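Local coordinates for protein acyl-coenzyme A oxidase acox-1.2 (Caenorhabditis elegans, PDB 5K3J) that catalyses the FAD-dependent desaturation that opens peroxisomal beta-oxidation of ascaroside-CoA pheromone precursors with a five-carbon omega side chain, at residues Glu203-Lys207 and Arg208-Gly212; Val277-His281 and Ala282-Tyr286. All blocks are in the same frame, centred on the assembly; numbering follows the deposited sequence.

Contact 1 (Glu203-Lys207 and Arg208-Gly212); sequences ELIIK and RNNYG
Tyr211 presents one ring edge to the backbone carbonyl of Leu204, whose O lies near the ring plane, while Ile206 reaches the same ring obliquely and at about a right angle to the tyrosine side chain, its CD1 3.5 Å from Tyr211 CE2. The ring of Tyr276 also meets that of Tyr211, the two planes about 30° apart. The other flat pair is Glu203 and Asn210, whose carboxylate and amide planes are turned 59° from each other; here it is the methylene of the acid that touches, Glu203 CG lying 3.3 Å from Asn210 ND2. The same ND2 rests 3.5 Å from Ile205 CG1, since Ile205 and Asn210, an antiparallel non-hydrogen-bonded pair, point side by side from the same face of the sheet. These groups decorate the tip of the beta hairpin of strands 197-205 and 210-219, part of the beta domain between the helical domains of an acyl-CoA oxidase. Lys207 and Arg208 make the turn, closed by Ile206 N donating to Asn209 O at 3.0 Å. Leu204 bonds to two successive residues, its O accepting from Tyr211 N and its N donating to Gly212 O at 2.9 Å, the pattern of a beta bulge. Glu203 has CG anti to its N (chi1 -176°) and then bends at chi2, which swings OE2 to 2.8 Å from Gly212 N, a weak bond with a poor angle. With an alanine here the carboxylate and CG are gone, and Gly212 N would probably lose this side-chain acceptor and Asn210 ND2 the methylene packed beside it. Beyond the hairpin, Leu204 and Ile206 pack on Val270 and Tyr276, whereas Ile205 touches Thr164 and Val166 of the adjoining strand 164-168.

Contact 2 (Val277-His281 and Ala282-Tyr286); sequences VKPPH and AKIGY. With 6QA (~{S}-[2-[3-[[(2~{R})-4-[[[(2~{R},3~{S},4~{R},5~{R})-5-(6-aminopurin-9-yl)-4-oxidanyl-3-phosphonooxy-oxolan-2-yl]methoxy-oxidanyl-phosphoryl]oxy-oxidanyl-phosphoryl]oxy-3,3-dimethyl-2-oxidanyl-butanoyl]amino]propanoylamino]ethyl] 5-[(2~{R},3~{R},5~{R},6~{S})-6-methyl-3,5-bis(oxidanyl)oxan-2-yl]oxypentanethioate), chain E.
His281 and Lys283, two residues apart, meet each other and the substrate's adenine together. The imidazole, turned out toward the adenine by a CG anti to the backbone N (chi1 -178°), has Lys283 CB at its edge, 3.8 Å from His281 CE1, and adenine atom N41 of the bound ascaroside-CoA in its plane at the edge as well. Lys283 passes over the face of the adenine, its CG 3.6 Å from C39, and then runs on until NZ donates to the pyrophosphate oxygen O30 at 3.0 Å. Arg159 stands near this amine, probably adding positive charge beside the phosphates. The irregular turn is the substrate-binding loop that leads from strand 276-277 into helix 287-315, with Tyr286 at the helix N-cap position. Its hydroxyl donates to O55 on the other phosphate of the pyrophosphate, in the plane of the phenol ring, although the modelled separation is doubtfully short. Within the turn, Ile284 N makes a weak bond to His281 O, 3.1 Å long and bent to 121°. Both branches of Ile284 lie against that oxygen, and CG1 also packs on Pro279 CB at 3.8 Å. Gln125 binds the carbonyl of Ile284.

How the contacts relate
Both contacts are local and lie at the surface, on the same side of the chain's centre, with centres 15 Å apart and nearest atoms about 6 Å apart, so they do not touch. Contact 1 lies at the end of a beta hairpin, and its chemistry is mostly backbone hydrogen bonding backed by apolar and aromatic packing. Contact 2 has no regular structure across its turn; its one backbone bond there is weak, and Lys283 and Tyr286 bond to the pyrophosphate of the coenzyme A part of the substrate. They share a neighbourhood through Tyr276, which packs against contact 1 and immediately precedes contact 2. Gly212 CA is about 8 Å from the nearest atom of the ligand that contact 2 grips directly.

Contact 1 (Glu203-Lys207 and Arg208-Gly212)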
loop_
_atom_site.group_PDB
_atom_site.type_symbol
_atom_site.label_atom_id
_atom_site.label_comp_id
_atom_site.label_asym_id
_atom_site.label_seq_id
_atom_site.Cartn_x
_atom_site.Cartn_y
_atom_site.Cartn_z
ATOM N N GLU A 203 29.744 -13.501 12.498
ATOM C CA GLU A 203 31.022 -13.523 11.806
ATOM C C GLU A 203 31.993 -14.463 12.517
ATOM O O GLU A 203 32.237 -14.326 13.715
ATOM C CB GLU A 203 31.598 -12.112 11.727
ATOM C CG GLU A 203 32.886 -12.006 10.940
ATOM C CD GLU A 203 32.668 -12.152 9.445
ATOM O OE1 GLU A 203 31.561 -11.821 8.969
ATOM O OE2 GLU A 203 33.602 -12.601 8.747
ATOM N N LEU A 204 32.545 -15.419 11.775
ATOM C CA LEU A 204 33.407 -16.441 12.367
ATOM C C LEU A 204 34.849 -15.960 12.496
ATOM O O LEU A 204 35.470 -15.546 11.518
ATOM C CB LEU A 204 33.356 -17.726 11.541
ATOM C CG LEU A 204 34.258 -18.861 12.024
ATOM C CD1 LEU A 204 34.042 -19.160 13.503
ATOM C CD2 LEU A 204 34.040 -20.112 11.181
ATOM N N ILE A 205 35.373 -16.021 13.717
ATOM C CA ILE A 205 36.730 -15.566 14.006
ATOM C C ILE A 205 37.578 -16.665 14.645
ATOM O O ILE A 205 37.229 -17.197 15.699
ATOM C CB ILE A 205 36.718 -14.342 14.939
ATOM C CG1 ILE A 205 35.904 -13.200 14.323
ATOM C CG2 ILE A 205 38.136 -13.888 15.242
ATOM C CD1 ILE A 205 35.752 -11.993 15.233
ATOM N N ILE A 206 38.696 -16.996 14.008
ATOM C CA ILE A 206 39.602 -18.022 14.518
ATOM C C ILE A 206 41.008 -17.440 14.688
ATOM O O ILE A 206 41.741 -17.275 13.709
ATOM C CB ILE A 206 39.619 -19.255 13.581
ATOM C CG1 ILE A 206 38.290 -20.008 13.686
ATOM C CG2 ILE A 206 40.777 -20.188 13.908
ATOM C CD1 ILE A 206 38.032 -20.973 12.547
ATOM N N LYS A 207 41.352 -17.125 15.940
ATOM C CA LYS A 207 42.602 -16.448 16.315
ATOM C C LYS A 207 42.991 -15.389 15.287
ATOM O O LYS A 207 43.950 -15.557 14.531
ATOM C CB LYS A 207 43.730 -17.465 16.501
ATOM C CG LYS A 207 43.383 -18.611 17.448
ATOM C CD LYS A 207 42.953 -18.105 18.823
ATOM C CE LYS A 207 42.569 -19.255 19.750
ATOM N NZ LYS A 207 42.162 -18.772 21.101
ATOM N N ARG A 208 42.243 -14.289 15.312
ATOM C CA ARG A 208 42.085 -13.357 14.193
ATOM C C ARG A 208 42.313 -13.989 12.828
ATOM O O ARG A 208 43.379 -13.859 12.221
ATOM C CB ARG A 208 42.986 -12.127 14.336
ATOM C CG ARG A 208 42.326 -10.852 13.757
ATOM C CD ARG A 208 42.232 -10.870 12.217
ATOM N NE ARG A 208 40.962 -10.358 11.697
ATOM C CZ ARG A 208 40.844 -9.245 10.974
ATOM N NH1 ARG A 208 41.919 -8.520 10.687
ATOM N NH2 ARG A 208 39.654 -8.854 10.535
ATOM N N ASN A 209 41.280 -14.678 12.367
ATOM C CA ASN A 209 41.074 -14.943 10.957
ATOM C C ASN A 209 39.581 -14.768 10.723
ATOM O O ASN A 209 38.769 -15.283 11.491
ATOM C CB ASN A 209 41.556 -16.340 10.567
ATOM C CG ASN A 209 42.643 -16.309 9.504
ATOM O OD1 ASN A 209 42.550 -16.987 8.479
ATOM N ND2 ASN A 209 43.676 -15.509 9.742
ATOM N N ASN A 210 39.204 -14.015 9.701
ATOM C CA ASN A 210 37.791 -13.766 9.472
ATOM C C ASN A 210 37.250 -14.632 8.345
ATOM O O ASN A 210 37.722 -14.568 7.214
ATOM C CB ASN A 210 37.555 -12.284 9.193
ATOM C CG ASN A 210 37.248 -11.503 10.455
ATOM O OD1 ASN A 210 37.993 -10.604 10.849
ATOM N ND2 ASN A 210 36.146 -11.854 11.104
ATOM N N TYR A 211 36.256 -15.450 8.672
ATOM C CA TYR A 211 35.784 -16.475 7.753
ATOM C C TYR A 211 34.382 -16.241 7.204
ATOM O O TYR A 211 33.843 -17.096 6.511
ATOM C CB TYR A 211 35.856 -17.846 8.450
ATOM C CG TYR A 211 37.265 -18.318 8.676
ATOM C CD1 TYR A 211 38.014 -18.824 7.625
ATOM C CD2 TYR A 211 37.850 -18.250 9.931
ATOM C CE1 TYR A 211 39.311 -19.261 7.819
ATOM C CE2 TYR A 211 39.147 -18.686 10.138
ATOM C CZ TYR A 211 39.872 -19.188 9.080
ATOM O OH TYR A 211 41.162 -19.620 9.283
ATOM N N GLY A 212 33.792 -15.099 7.527
ATOM C CA GLY A 212 32.463 -14.791 7.045
ATOM C C GLY A 212 31.374 -15.248 7.997
ATOM O O GLY A 212 31.664 -15.820 9.045
#

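Contact 2 (Val277-His281 and Ala282-Tyr286)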
loop_
_atom_site.group_PDB
_atom_site.type_symbol
_atom_site.label_atom_id
_atom_site.label_comp_id
_atom_site.label_asym_id
_atom_site.label_seq_id
_atom_site.Cartn_x
_atom_site.Cartn_y
_atom_site.Cartn_z
ATOM N N VAL A 277 37.650 -25.978 7.996
ATOM C CA VAL A 277 37.497 -26.675 6.728
ATOM C C VAL A 277 36.485 -25.957 5.840
ATOM O O VAL A 277 35.290 -25.944 6.133
ATOM C CB VAL A 277 37.063 -28.132 6.945
ATOM C CG1 VAL A 277 36.928 -28.852 5.610
ATOM C CG2 VAL A 277 38.060 -28.846 7.856
ATOM N N LYS A 278 36.983 -25.355 4.764
ATOM C CA LYS A 278 36.155 -24.605 3.825
ATOM C C LYS A 278 35.004 -25.446 3.291
ATOM O O LYS A 278 35.170 -26.637 3.039
ATOM C CB LYS A 278 36.991 -24.099 2.646
ATOM C CG LYS A 278 38.051 -23.070 2.988
ATOM C CD LYS A 278 39.364 -23.722 3.373
ATOM C CE LYS A 278 40.447 -22.675 3.554
ATOM N NZ LYS A 278 41.750 -23.269 3.963
ATOM N N PRO A 279 33.828 -24.828 3.120
ATOM C CA PRO A 279 32.711 -25.513 2.464
ATOM C C PRO A 279 32.853 -25.491 0.941
ATOM O O PRO A 279 33.428 -24.541 0.410
ATOM C CB PRO A 279 31.495 -24.706 2.921
ATOM C CG PRO A 279 32.036 -23.335 3.138
ATOM C CD PRO A 279 33.427 -23.521 3.670
ATOM N N PRO A 280 32.333 -26.521 0.252
ATOM C CA PRO A 280 32.469 -26.705 -1.199
ATOM C C PRO A 280 32.194 -25.437 -1.998
ATOM O O PRO A 280 33.133 -24.781 -2.448
ATOM C CB PRO A 280 31.425 -27.786 -1.517
ATOM C CG PRO A 280 30.556 -27.877 -0.289
ATOM C CD PRO A 280 31.455 -27.542 0.843
ATOM N N HIS A 281 30.922 -25.097 -2.169
ATOM C CA HIS A 281 30.553 -23.855 -2.833
ATOM C C HIS A 281 30.359 -22.760 -1.798
ATOM O O HIS A 281 29.433 -22.822 -0.990
ATOM C CB HIS A 281 29.278 -24.035 -3.661
ATOM C CG HIS A 281 28.863 -22.809 -4.415
ATOM N ND1 HIS A 281 28.220 -21.745 -3.818
ATOM C CD2 HIS A 281 28.991 -22.483 -5.724
ATOM C CE1 HIS A 281 27.974 -20.816 -4.723
ATOM N NE2 HIS A 281 28.431 -21.238 -5.888
ATOM N N ALA A 282 31.237 -21.763 -1.813
ATOM C CA ALA A 282 31.102 -20.635 -0.905
ATOM C C ALA A 282 29.824 -19.872 -1.219
ATOM O O ALA A 282 29.778 -19.143 -2.210
ATOM C CB ALA A 282 32.308 -19.719 -1.000
ATOM N N LYS A 283 28.817 -20.092 -0.364
ATOM C CA LYS A 283 27.467 -19.490 -0.349
ATOM C C LYS A 283 26.430 -20.585 -0.138
ATOM O O LYS A 283 25.256 -20.404 -0.453
ATOM C CB LYS A 283 27.118 -18.709 -1.621
ATOM C CG LYS A 283 27.248 -17.199 -1.477
ATOM C CD LYS A 283 28.469 -16.814 -0.655
ATOM C CE LYS A 283 28.878 -15.380 -0.919
ATOM N NZ LYS A 283 30.005 -14.945 -0.047
ATOM N N ILE A 284 26.869 -21.721 0.392
ATOM C CA ILE A 284 25.963 -22.830 0.663
ATOM C C ILE A 284 25.047 -22.512 1.839
ATOM O O ILE A 284 24.002 -23.137 2.014
ATOM C CB ILE A 284 26.732 -24.141 0.950
ATOM C CG1 ILE A 284 28.022 -23.861 1.737
ATOM C CG2 ILE A 284 27.051 -24.860 -0.352
ATOM C CD1 ILE A 284 27.840 -23.750 3.246
ATOM N N GLY A 285 25.441 -21.524 2.636
ATOM C CA GLY A 285 24.738 -21.208 3.864
ATOM C C GLY A 285 23.479 -20.391 3.657
ATOM O O GLY A 285 22.590 -20.384 4.509
ATOM N N TYR A 286 23.394 -19.705 2.522
ATOM C CA TYR A 286 22.234 -18.867 2.234
ATOM C C TYR A 286 21.059 -19.707 1.732
ATOM O O TYR A 286 20.067 -19.166 1.247
ATOM C CB TYR A 286 22.571 -17.787 1.194
ATOM C CG TYR A 286 23.670 -16.812 1.578
ATOM C CD1 TYR A 286 24.235 -16.820 2.849
ATOM C CD2 TYR A 286 24.136 -15.874 0.661
ATOM C CE1 TYR A 286 25.240 -15.929 3.191
ATOM C CE2 TYR A 286 25.137 -14.979 0.995
ATOM C CZ TYR A 286 25.685 -15.011 2.260
ATOM O OH TYR A 286 26.681 -14.118 2.586
HETATM P P26 6QA E . 27.115 -11.025 0.359
HETATM P P29 6QA E . 29.442 -11.230 -1.551
HETATM P P50 6QA E . 28.801 -11.627 -8.527
HETATM O O01 6QA E . 6.134 -15.089 3.846
HETATM C C02 6QA E . 7.243 -15.838 4.388
HETATM C C03 6QA E . 7.716 -14.947 5.548
HETATM O O04 6QA E . 8.930 -15.326 6.011
HETATM C C05 6QA E . 10.025 -14.916 5.255
HETATM C C06 6QA E . 10.937 -14.050 6.168
HETATM C C07 6QA E . 12.397 -14.262 5.706
HETATM C C08 6QA E . 13.332 -13.951 6.873
HETATM C C09 6QA E . 14.279 -12.881 6.521
HETATM S S10 6QA E . 16.061 -13.318 6.866
HETATM C C11 6QA E . 17.168 -13.069 5.450
HETATM C C12 6QA E . 16.633 -12.210 4.342
HETATM N N13 6QA E . 17.614 -11.236 4.042
HETATM C C14 6QA E . 18.266 -11.191 2.749
HETATM C C15 6QA E . 19.340 -10.085 2.446
HETATM C C16 6QA E . 20.666 -10.816 2.048
HETATM N N17 6QA E . 21.281 -10.212 0.851
HETATM C C18 6QA E . 22.725 -10.400 0.656
HETATM C C19 6QA E . 23.392 -9.791 -0.575
HETATM O O20 6QA E . 22.461 -8.976 -1.252
HETATM C C21 6QA E . 23.914 -10.888 -1.546
HETATM C C22 6QA E . 24.698 -10.052 -2.650
HETATM C C23 6QA E . 22.699 -11.701 -2.103
HETATM C C24 6QA E . 24.890 -11.893 -0.943
HETATM O O25 6QA E . 26.255 -11.430 -1.007
HETATM O O27 6QA E . 26.510 -9.833 1.117
HETATM O O28 6QA E . 28.688 -10.648 -0.185
HETATM O O30 6QA E . 30.545 -12.184 -1.082
HETATM O O31 6QA E . 28.304 -11.971 -2.541
HETATM C C32 6QA E . 28.116 -11.590 -3.851
HETATM C C33 6QA E . 28.794 -12.697 -4.762
HETATM O O34 6QA E . 28.540 -13.869 -4.320
HETATM C C35 6QA E . 27.607 -14.669 -5.386
HETATM N N36 6QA E . 26.404 -15.151 -4.688
HETATM C C37 6QA E . 25.661 -14.449 -3.828
HETATM N N38 6QA E . 24.646 -15.178 -3.362
HETATM C C39 6QA E . 24.729 -16.413 -3.936
HETATM C C40 6QA E . 25.846 -16.406 -4.772
HETATM N N41 6QA E . 26.162 -17.531 -5.469
HETATM C C42 6QA E . 25.403 -18.621 -5.353
HETATM N N43 6QA E . 24.320 -18.668 -4.551
HETATM C C44 6QA E . 23.954 -17.604 -3.835
HETATM N N45 6QA E . 22.776 -17.654 -2.963
HETATM C C46 6QA E . 27.329 -13.860 -6.362
HETATM O O47 6QA E . 27.680 -14.487 -7.678
HETATM C C48 6QA E . 28.168 -12.600 -6.165
HETATM O O49 6QA E . 29.167 -12.491 -7.126
HETATM O O51 6QA E . 29.676 -10.410 -8.587
HETATM O O52 6QA E . 27.321 -11.211 -8.514
HETATM O O53 6QA E . 29.022 -12.506 -9.727
HETATM O O54 6QA E . 30.059 -10.078 -2.303
HETATM O O55 6QA E . 27.195 -12.218 1.293
HETATM O O56 6QA E . 23.366 -11.008 1.463
HETATM O O57 6QA E . 18.014 -11.980 1.901
HETATM O O58 6QA E . 13.828 -11.834 6.073
HETATM O O59 6QA E . 6.789 -15.005 6.666
HETATM C C60 6QA E . 6.577 -16.341 7.135
HETATM C C61 6QA E . 5.670 -16.155 8.330
HETATM C C62 6QA E . 5.999 -17.236 6.006
HETATM C C63 6QA E . 6.827 -17.196 4.792
HETATM O O64 6QA E . 5.946 -18.628 6.478
#